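Local coordinates for putative DNA binding protein (Bacteroides thetaiotaomicron VPI-5482, PDB 3HTN) that is of unknown function but binds a metal ion and may bind DNA, as a member of the PCC-domain proteins, at residues Ala31-Cys36 with Val92-His97; Lys39-Gly44 with Phe123-Tyr128; Ile85-Glu90 with Arg131-Tyr136. All coordinates share one frame; numbering follows the deposited sequence.

Contact 1: residues Ala31-Cys36 with Val92-His97; sequences ALNAFC and VYLHLH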
loop_
_atom_site.group_PDB
_atom_site.type_symbol
_atom_site.label_atom_id
_atom_site.label_comp_id
_atom_site.label_asym_id
_atom_site.label_seq_id
_atom_site.Cartn_x
_atom_site.Cartn_y
_atom_site.Cartn_z
ATOM N N ALA A 31 8.807 -5.699 -17.057
ATOM C CA ALA A 31 8.651 -4.322 -17.495
ATOM C C ALA A 31 9.186 -3.333 -16.471
ATOM O O ALA A 31 9.885 -2.379 -16.812
ATOM C CB ALA A 31 7.191 -4.013 -17.837
ATOM N N LEU A 32 8.851 -3.540 -15.210
ATOM C CA LEU A 32 9.354 -2.632 -14.165
ATOM C C LEU A 32 10.858 -2.691 -14.049
ATOM O O LEU A 32 11.506 -1.649 -13.849
ATOM C CB LEU A 32 8.685 -2.904 -12.823
ATOM C CG LEU A 32 7.204 -2.542 -12.748
ATOM C CD1 LEU A 32 6.541 -3.186 -11.533
ATOM C CD2 LEU A 32 6.949 -1.017 -12.716
ATOM N N ASN A 33 11.431 -3.887 -14.154
ATOM C CA ASN A 33 12.889 -4.030 -14.149
ATOM C C ASN A 33 13.490 -3.212 -15.275
ATOM O O ASN A 33 14.387 -2.393 -15.053
ATOM C CB ASN A 33 13.319 -5.504 -14.286
ATOM C CG ASN A 33 13.329 -6.240 -12.962
ATOM O OD1 ASN A 33 14.227 -6.055 -12.144
ATOM N ND2 ASN A 33 12.349 -7.099 -12.758
ATOM N N ALA A 34 12.938 -3.394 -16.470
ATOM C CA ALA A 34 13.422 -2.709 -17.671
ATOM C C ALA A 34 13.322 -1.182 -17.536
ATOM O O ALA A 34 14.238 -0.452 -17.952
ATOM C CB ALA A 34 12.642 -3.188 -18.884
ATOM N N PHE A 35 12.229 -0.712 -16.935
ATOM C CA PHE A 35 12.058 0.699 -16.687
ATOM C C PHE A 35 13.149 1.269 -15.785
ATOM O O PHE A 35 13.750 2.276 -16.092
ATOM C CB PHE A 35 10.702 0.968 -16.044
ATOM C CG PHE A 35 10.491 2.401 -15.790
ATOM C CD1 PHE A 35 10.161 3.221 -16.829
ATOM C CD2 PHE A 35 10.715 2.952 -14.535
ATOM C CE1 PHE A 35 10.027 4.573 -16.638
ATOM C CE2 PHE A 35 10.605 4.292 -14.348
ATOM C CZ PHE A 35 10.239 5.102 -15.394
ATOM N N CYS A 36 13.368 0.617 -14.654
ATOM C CA CYS A 36 14.369 1.054 -13.701
ATOM C C CYS A 36 15.757 1.024 -14.318
ATOM O O CYS A 36 16.575 1.910 -14.066
ATOM C CB CYS A 36 14.343 0.190 -12.441
ATOM S SG CYS A 36 12.840 0.358 -11.472
ATOM N N VAL A 92 19.669 -4.069 -11.479
ATOM C CA VAL A 92 18.512 -3.628 -10.713
ATOM C C VAL A 92 18.014 -4.828 -9.908
ATOM O O VAL A 92 17.958 -5.947 -10.422
ATOM C CB VAL A 92 17.379 -3.092 -11.644
ATOM C CG1 VAL A 92 16.049 -2.937 -10.882
ATOM C CG2 VAL A 92 17.791 -1.778 -12.293
ATOM N N TYR A 93 17.622 -4.592 -8.649
ATOM C CA TYR A 93 17.020 -5.616 -7.810
ATOM C C TYR A 93 15.674 -5.084 -7.340
ATOM O O TYR A 93 15.617 -4.053 -6.683
ATOM C CB TYR A 93 17.904 -5.930 -6.610
ATOM C CG TYR A 93 17.396 -7.129 -5.858
ATOM C CD1 TYR A 93 16.503 -7.004 -4.810
ATOM C CD2 TYR A 93 17.807 -8.398 -6.199
ATOM C CE1 TYR A 93 16.045 -8.098 -4.113
ATOM C CE2 TYR A 93 17.341 -9.522 -5.502
ATOM C CZ TYR A 93 16.459 -9.361 -4.460
ATOM O OH TYR A 93 15.986 -10.455 -3.769
ATOM N N LEU A 94 14.600 -5.758 -7.741
ATOM C CA LEU A 94 13.266 -5.408 -7.309
ATOM C C LEU A 94 12.783 -6.407 -6.273
ATOM O O LEU A 94 12.966 -7.595 -6.435
ATOM C CB LEU A 94 12.292 -5.436 -8.476
ATOM C CG LEU A 94 12.576 -4.472 -9.603
ATOM C CD1 LEU A 94 11.416 -4.509 -10.606
ATOM C CD2 LEU A 94 12.786 -3.096 -9.053
ATOM N N HIS A 95 12.174 -5.916 -5.193
ATOM C CA HIS A 95 11.520 -6.738 -4.203
ATOM C C HIS A 95 10.088 -6.241 -4.129
ATOM O O HIS A 95 9.852 -5.157 -3.634
ATOM C CB HIS A 95 12.242 -6.634 -2.863
ATOM C CG HIS A 95 11.733 -7.570 -1.823
ATOM N ND1 HIS A 95 11.953 -7.364 -0.482
ATOM C CD2 HIS A 95 10.952 -8.678 -1.916
ATOM C CE1 HIS A 95 11.363 -8.333 0.206
ATOM N NE2 HIS A 95 10.768 -9.156 -0.643
ATOM N N LEU A 96 9.175 -7.038 -4.672
ATOM C CA LEU A 96 7.793 -6.648 -4.862
ATOM C C LEU A 96 6.882 -7.666 -4.234
ATOM O O LEU A 96 7.046 -8.861 -4.439
ATOM C CB LEU A 96 7.476 -6.575 -6.370
ATOM C CG LEU A 96 8.392 -5.712 -7.242
ATOM C CD1 LEU A 96 7.958 -5.778 -8.711
ATOM C CD2 LEU A 96 8.433 -4.270 -6.712
ATOM N N HIS A 97 5.931 -7.188 -3.445
ATOM C CA HIS A 97 4.848 -7.991 -2.949
ATOM C C HIS A 97 3.534 -7.482 -3.539
ATOM O O HIS A 97 3.467 -6.389 -4.109
ATOM C CB HIS A 97 4.808 -7.953 -1.420
ATOM C CG HIS A 97 5.900 -8.725 -0.749
ATOM N ND1 HIS A 97 5.832 -9.091 0.576
ATOM C CD2 HIS A 97 7.060 -9.240 -1.224
ATOM C CE1 HIS A 97 6.926 -9.775 0.887
ATOM N NE2 HIS A 97 7.653 -9.934 -0.204
HETATM O O HOH W 1 15.107 -7.484 -9.942
#

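Contact 2: residues Lys39-Gly44 with Phe123-Tyr128; sequences KGILSG and FVVEDY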
loop_
_atom_site.group_PDB
_atom_site.type_symbol
_atom_site.label_atom_id
_atom_site.label_comp_id
_atom_site.label_asym_id
_atom_site.label_seq_id
_atom_site.Cartn_x
_atom_site.Cartn_y
_atom_site.Cartn_z
ATOM N N LYS A 39 16.100 3.980 -16.760
ATOM C CA LYS A 39 16.215 5.254 -16.056
ATOM C C LYS A 39 17.357 5.296 -15.050
ATOM O O LYS A 39 17.574 6.332 -14.424
ATOM C CB LYS A 39 14.883 5.630 -15.400
ATOM C CG LYS A 39 13.738 5.820 -16.396
ATOM C CD LYS A 39 14.050 6.961 -17.370
ATOM C CE LYS A 39 12.951 7.265 -18.319
ATOM N NZ LYS A 39 13.374 8.378 -19.239
ATOM N N GLY A 40 18.133 4.222 -14.955
ATOM C CA GLY A 40 19.287 4.174 -14.063
ATOM C C GLY A 40 18.924 4.347 -12.604
ATOM O O GLY A 40 19.680 4.955 -11.852
ATOM N N ILE A 41 17.776 3.800 -12.195
ATOM C CA ILE A 41 17.299 4.001 -10.833
ATOM C C ILE A 41 18.063 3.050 -9.918
ATOM O O ILE A 41 18.030 1.843 -10.097
ATOM C CB ILE A 41 15.807 3.775 -10.710
ATOM C CG1 ILE A 41 15.063 4.787 -11.581
ATOM C CG2 ILE A 41 15.398 3.936 -9.271
ATOM C CD1 ILE A 41 13.563 4.619 -11.614
ATOM N N LEU A 42 18.768 3.626 -8.957
ATOM C CA LEU A 42 19.620 2.857 -8.055
ATOM C C LEU A 42 18.856 2.310 -6.861
ATOM O O LEU A 42 19.171 1.229 -6.361
ATOM C CB LEU A 42 20.763 3.757 -7.576
ATOM C CG LEU A 42 21.637 4.394 -8.659
ATOM C CD1 LEU A 42 22.640 5.322 -8.017
ATOM C CD2 LEU A 42 22.310 3.292 -9.456
ATOM N N SER A 43 17.901 3.102 -6.377
ATOM C CA SER A 43 17.019 2.707 -5.298
ATOM C C SER A 43 15.765 3.550 -5.382
ATOM O O SER A 43 15.739 4.594 -6.058
ATOM C CB SER A 43 17.681 2.841 -3.923
ATOM O OG SER A 43 17.864 4.198 -3.573
ATOM N N GLY A 44 14.715 3.072 -4.717
ATOM C CA GLY A 44 13.432 3.728 -4.827
ATOM C C GLY A 44 12.305 2.841 -4.388
ATOM O O GLY A 44 12.517 1.809 -3.779
ATOM N N PHE A 123 1.459 2.442 -12.234
ATOM C CA PHE A 123 2.443 2.348 -11.168
ATOM C C PHE A 123 3.168 3.649 -10.965
ATOM O O PHE A 123 3.353 4.403 -11.923
ATOM C CB PHE A 123 3.436 1.214 -11.469
ATOM C CG PHE A 123 2.750 -0.091 -11.633
ATOM C CD1 PHE A 123 2.373 -0.812 -10.515
ATOM C CD2 PHE A 123 2.390 -0.561 -12.872
ATOM C CE1 PHE A 123 1.671 -1.981 -10.640
ATOM C CE2 PHE A 123 1.699 -1.740 -12.999
ATOM C CZ PHE A 123 1.320 -2.442 -11.889
ATOM N N VAL A 124 3.494 3.949 -9.717
ATOM C CA VAL A 124 4.284 5.119 -9.373
ATOM C C VAL A 124 5.655 4.600 -8.937
ATOM O O VAL A 124 5.748 3.769 -8.011
ATOM C CB VAL A 124 3.646 5.956 -8.260
ATOM C CG1 VAL A 124 4.523 7.180 -7.947
ATOM C CG2 VAL A 124 2.230 6.408 -8.678
ATOM N N VAL A 125 6.698 5.058 -9.617
ATOM C CA VAL A 125 8.088 4.658 -9.312
ATOM C C VAL A 125 8.798 5.888 -8.790
ATOM O O VAL A 125 8.880 6.882 -9.520
ATOM C CB VAL A 125 8.816 4.129 -10.526
ATOM C CG1 VAL A 125 10.289 3.764 -10.178
ATOM C CG2 VAL A 125 8.094 2.943 -11.115
ATOM N N GLU A 126 9.232 5.858 -7.535
ATOM C CA GLU A 126 10.000 6.949 -6.960
ATOM C C GLU A 126 11.470 6.598 -7.053
ATOM O O GLU A 126 11.862 5.491 -6.713
ATOM C CB GLU A 126 9.657 7.203 -5.507
ATOM C CG GLU A 126 10.396 8.422 -4.951
ATOM C CD GLU A 126 9.994 8.796 -3.543
ATOM O OE1 GLU A 126 9.014 8.220 -3.017
ATOM O OE2 GLU A 126 10.676 9.669 -2.960
ATOM N N ASP A 127 12.257 7.572 -7.477
ATOM C CA ASP A 127 13.702 7.449 -7.611
ATOM C C ASP A 127 14.353 8.181 -6.434
ATOM O O ASP A 127 14.175 9.386 -6.278
ATOM C CB ASP A 127 14.116 8.075 -8.929
ATOM C CG ASP A 127 15.589 7.989 -9.194
ATOM O OD1 ASP A 127 16.365 7.394 -8.428
ATOM O OD2 ASP A 127 15.990 8.580 -10.228
ATOM N N TYR A 128 15.059 7.433 -5.585
ATOM C CA TYR A 128 15.766 8.020 -4.454
ATOM C C TYR A 128 17.092 8.670 -4.824
ATOM O O TYR A 128 17.627 9.396 -4.010
ATOM C CB TYR A 128 16.038 6.990 -3.368
ATOM C CG TYR A 128 14.824 6.338 -2.748
ATOM C CD1 TYR A 128 13.587 6.965 -2.692
ATOM C CD2 TYR A 128 14.941 5.098 -2.126
ATOM C CE1 TYR A 128 12.496 6.349 -2.091
ATOM C CE2 TYR A 128 13.871 4.493 -1.529
ATOM C CZ TYR A 128 12.659 5.117 -1.514
ATOM O OH TYR A 128 11.599 4.508 -0.912
HETATM O O HOH W 2 15.848 8.389 -12.923
HETATM O O HOH W 3 18.735 6.491 -8.767
HETATM O O HOH W 4 12.098 1.779 -0.630
#

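Contact 3: residues Ile85-Glu90 with Arg131-Tyr136; sequences ISSMNE and RISRTY. With SO4 (sulfate ion), chain G.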
loop_
_atom_site.group_PDB
_atom_site.type_symbol
_atom_site.label_atom_id
_atom_site.label_comp_id
_atom_site.label_asym_id
_atom_site.label_seq_id
_atom_site.Cartn_x
_atom_site.Cartn_y
_atom_site.Cartn_z
ATOM N N ILE A 85 13.234 -0.832 -4.709
ATOM C CA ILE A 85 14.248 -0.929 -5.717
ATOM C C ILE A 85 15.558 -0.761 -4.998
ATOM O O ILE A 85 15.695 0.081 -4.094
ATOM C CB ILE A 85 14.148 0.231 -6.755
ATOM C CG1 ILE A 85 12.748 0.286 -7.396
ATOM C CG2 ILE A 85 15.247 0.119 -7.809
ATOM C CD1 ILE A 85 12.407 1.637 -8.013
ATOM N N SER A 86 16.533 -1.562 -5.414
ATOM C CA SER A 86 17.890 -1.496 -4.893
ATOM C C SER A 86 18.779 -2.051 -5.995
ATOM O O SER A 86 18.313 -2.226 -7.128
ATOM C CB SER A 86 17.982 -2.280 -3.564
ATOM O OG SER A 86 17.513 -3.610 -3.681
ATOM N N SER A 87 20.050 -2.323 -5.699
ATOM C CA SER A 87 20.914 -2.991 -6.667
ATOM C C SER A 87 21.546 -4.232 -6.053
ATOM O O SER A 87 21.731 -4.325 -4.836
ATOM C CB SER A 87 22.024 -2.070 -7.190
ATOM O OG SER A 87 22.819 -1.604 -6.118
HETATM N N MSE A 88 21.827 -5.197 -6.921
HETATM C CA MSE A 88 22.556 -6.393 -6.547
HETATM C C MSE A 88 23.300 -6.931 -7.766
HETATM O O MSE A 88 22.744 -6.972 -8.862
HETATM C CB MSE A 88 21.574 -7.421 -6.003
HETATM C CG MSE A 88 22.188 -8.628 -5.414
HETATM SE SE MSE A 88 20.926 -9.582 -4.277
HETATM C CE MSE A 88 22.350 -10.192 -3.227
ATOM N N ASN A 89 24.553 -7.342 -7.565
ATOM C CA ASN A 89 25.370 -7.957 -8.632
ATOM C C ASN A 89 25.299 -7.194 -9.955
ATOM O O ASN A 89 24.977 -7.777 -11.002
ATOM C CB ASN A 89 24.935 -9.416 -8.840
ATOM N N GLU A 90 25.540 -5.881 -9.871
ATOM C CA GLU A 90 25.531 -4.974 -11.010
ATOM C C GLU A 90 24.181 -4.864 -11.770
ATOM O O GLU A 90 24.159 -4.470 -12.941
ATOM C CB GLU A 90 26.658 -5.369 -11.985
ATOM N N ARG A 131 22.410 5.018 -3.783
ATOM C CA ARG A 131 22.709 3.585 -3.844
ATOM C C ARG A 131 22.161 2.868 -2.620
ATOM O O ARG A 131 22.298 3.364 -1.512
ATOM C CB ARG A 131 24.223 3.361 -3.910
ATOM C CG ARG A 131 24.714 1.920 -3.706
ATOM C CD ARG A 131 26.219 1.856 -3.827
ATOM N NE ARG A 131 26.728 0.504 -3.587
ATOM C CZ ARG A 131 26.711 -0.487 -4.478
ATOM N NH1 ARG A 131 26.183 -0.296 -5.682
ATOM N NH2 ARG A 131 27.229 -1.677 -4.168
ATOM N N ILE A 132 21.507 1.728 -2.833
ATOM C CA ILE A 132 21.145 0.794 -1.744
ATOM C C ILE A 132 21.384 -0.580 -2.327
ATOM O O ILE A 132 20.797 -0.931 -3.346
ATOM C CB ILE A 132 19.695 0.881 -1.253
ATOM C CG1 ILE A 132 19.376 2.282 -0.723
ATOM C CG2 ILE A 132 19.460 -0.153 -0.151
ATOM C CD1 ILE A 132 17.921 2.442 -0.273
ATOM N N SER A 133 22.281 -1.340 -1.716
ATOM C CA SER A 133 22.641 -2.670 -2.184
ATOM C C SER A 133 22.072 -3.718 -1.250
ATOM O O SER A 133 21.266 -3.428 -0.348
ATOM C CB SER A 133 24.169 -2.807 -2.293
ATOM O OG SER A 133 24.583 -4.031 -2.924
ATOM N N ARG A 134 22.455 -4.956 -1.522
ATOM C CA ARG A 134 22.007 -6.092 -0.768
ATOM C C ARG A 134 23.074 -7.135 -0.696
ATOM O O ARG A 134 23.941 -7.219 -1.562
ATOM C CB ARG A 134 20.818 -6.709 -1.456
ATOM C CG ARG A 134 19.594 -5.891 -1.256
ATOM C CD ARG A 134 18.462 -6.632 -1.712
ATOM N NE ARG A 134 17.278 -5.813 -1.767
ATOM C CZ ARG A 134 16.296 -5.820 -0.884
ATOM N NH1 ARG A 134 16.360 -6.557 0.177
ATOM N NH2 ARG A 134 15.231 -5.065 -1.102
ATOM N N THR A 135 22.962 -7.971 0.327
ATOM C CA THR A 135 23.888 -9.064 0.530
ATOM C C THR A 135 23.092 -10.298 0.850
ATOM O O THR A 135 22.207 -10.267 1.728
ATOM C CB THR A 135 24.835 -8.755 1.680
ATOM O OG1 THR A 135 25.644 -7.658 1.286
ATOM C CG2 THR A 135 25.732 -9.957 2.043
ATOM N N TYR A 136 23.382 -11.386 0.152
ATOM C CA TYR A 136 22.728 -12.662 0.413
ATOM C C TYR A 136 23.239 -13.194 1.743
ATOM O O TYR A 136 24.439 -13.330 1.950
ATOM C CB TYR A 136 23.005 -13.645 -0.722
ATOM C CG TYR A 136 22.411 -15.024 -0.557
ATOM C CD1 TYR A 136 21.097 -15.294 -0.907
ATOM C CD2 TYR A 136 23.162 -16.057 -0.071
ATOM C CE1 TYR A 136 20.557 -16.572 -0.759
ATOM C CE2 TYR A 136 22.645 -17.327 0.058
ATOM C CZ TYR A 136 21.328 -17.570 -0.291
ATOM O OH TYR A 136 20.805 -18.838 -0.169
HETATM S S SO4 G . 25.707 -4.034 -6.552
HETATM O O1 SO4 G . 26.147 -5.361 -6.039
HETATM O O2 SO4 G . 25.087 -4.221 -7.888
HETATM O O3 SO4 G . 26.856 -3.143 -6.705
HETATM O O4 SO4 G . 24.871 -3.348 -5.565
HETATM O O HOH W 5 14.851 -3.944 -3.961
HETATM O O HOH W 6 21.806 0.899 -5.650
HETATM O O HOH W 7 24.196 1.391 -7.055
#

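Contact 1: residues Ala31-Cys36 with Val92-His97
L94 carries much of the apolar contact between helix residues 31-36 and strand residues 92-97. Its CD1 meets L32 CB at 3.9 Å, and its CD2 lies 4.2 Å from C36 SG. L96 CD1 touches L32 CD1. At the other end, with CG1 anti to the backbone N (chi1 167°), V92 sets both methyls against C36 CB, CG1 at 3.9 Å. An alanine in place of V92 would lose both methyls and is likely to leave a gap beside C36 CB.

The N33 amide and the L94 branch run alongside each other, pointing opposite ways, with N33 OD1 3.4 Å from L94 CG. N33 is modelled in two conformers, and its contacts here hold for the one described.

The polar link runs through one water. It donates to N33 OD1 at 2.8 Å and more distantly to V92 O, and it accepts from L94 N at 2.8 Å. N33 ND2 turns back to V29 O in the same helix.

The short axes pass 8.7 Å apart at 138°. Helix 28-39 thus packs on one face of strand 91-101. H95 and H97, alternating with these apolar residues, bind nickel through NE2. In the sheet, strand 91-101 runs between strands 76-88 and 107-117.

Contact 2: residues Lys39-Gly44 with Phe123-Tyr128
G44 and D127 face each other as an antiparallel non-hydrogen-bonded pair, with CA atoms 4.7 Å apart. One residue further on, Y128 N donates to S43 O at 3.0 Å and 164°. G44 CA also makes a CA-H...O contact with E126 O at 3.0 Å. A CB on G44 would collide with that oxygen and would crowd the carbonyl O of S43. Before this, G40 closes helix 28-39 with a Schellman motif.

The Y128 ring lies flat over G44. G44 CA sits 3.4 Å from the ring centroid, 13° off the normal, a CH-pi contact. Y128 CG is turned anti to the carbonyl carbon (chi1 -61°), which folds the ring back across the glycine. S43 OG comes to the ring edge and hydrogen-bonds E130 O. A water joins Y128 OH to G44 O.

I41 fills the other end. Its CD1 touches V125 CG1 at 3.7 Å, while its CG1 and CG2 lie across the D127 carboxylate. D127 OD1 accepts from S129 N and from a water held by L42 N, at 2.6 Å from that water. D127 OD2 takes a second water, which also donates to K39 O.

E126 pairs with K17 of the second subunit, and Y128 packs on V124 of that subunit. The segments join a helix-to-strand connection to the antiparallel sheet of the PCC domain, where strand 44-52 enters beside strand 120-127.

Contact 3: residues Ile85-Glu90 with Arg131-Tyr136
Sulfate O4 is gripped by two serine hydroxyls, S87 OG and S133 OG, each donating at 2.7 Å. The two serines sit on strands 76-88 and 133-137, which cross at 56° over their short segments. The second strand belongs to a two-stranded antiparallel hairpin, with strand 142-146, laid against the C-terminal end of strand 76-88.

The anion has further donors. E90 N gives a bond to O2 at 2.6 Å, and N89 N a weak one to O1. R131 reaches O3 with both NH1 and NH2, its guanidinium edge turned to that oxygen. The R131 chain is extended from CG to NE, which carries the group out to the sulfate. R131 NH2 also forms a salt bridge with the terminal carboxylate of R149. The sulfate probably comes from the crystallisation liquor, so the pocket need not be a natural anion site.

Between the backbones, S87 N donates to I132 O at 2.8 Å. S133 CA makes a CA-H...O contact with S87 O. M88 is a selenomethionine. Its side chain crosses that of R134 at about a right angle, and its CE lies 4.3 Å from Y136 CB.

The R134 side chain comes close to that of the metal ligand H95. It forms a salt bridge with E122 of the second subunit and a cation-pi contact with Y145. R134 NE donates to S86 OG at 2.9 Å and 159°, with the hydroxyl 16° out of the guanidinium plane, and one water links S86 OG to R134 NH2.

Overall arrangement
Contacts 1 and 2 share helix 28-39: its body packs on strand 91-101, and the chain leaving it meets strand 120-127. C36 O and I41 N probably hydrogen-bond between them. Contact 1 lies nearest the chain centre and is mainly apolar. Contact 2 is the more buried, but depends on backbone pairing, a glycine under a ring and waters at a carboxylate. Contact 3 lies farther out, is partly exposed, and is the most polar, with serines and arginines round an anion. I85 ties all three, since its side chain touches C36, L94 and V125 and its N probably bonds G44 O. All three contacts reach the second subunit.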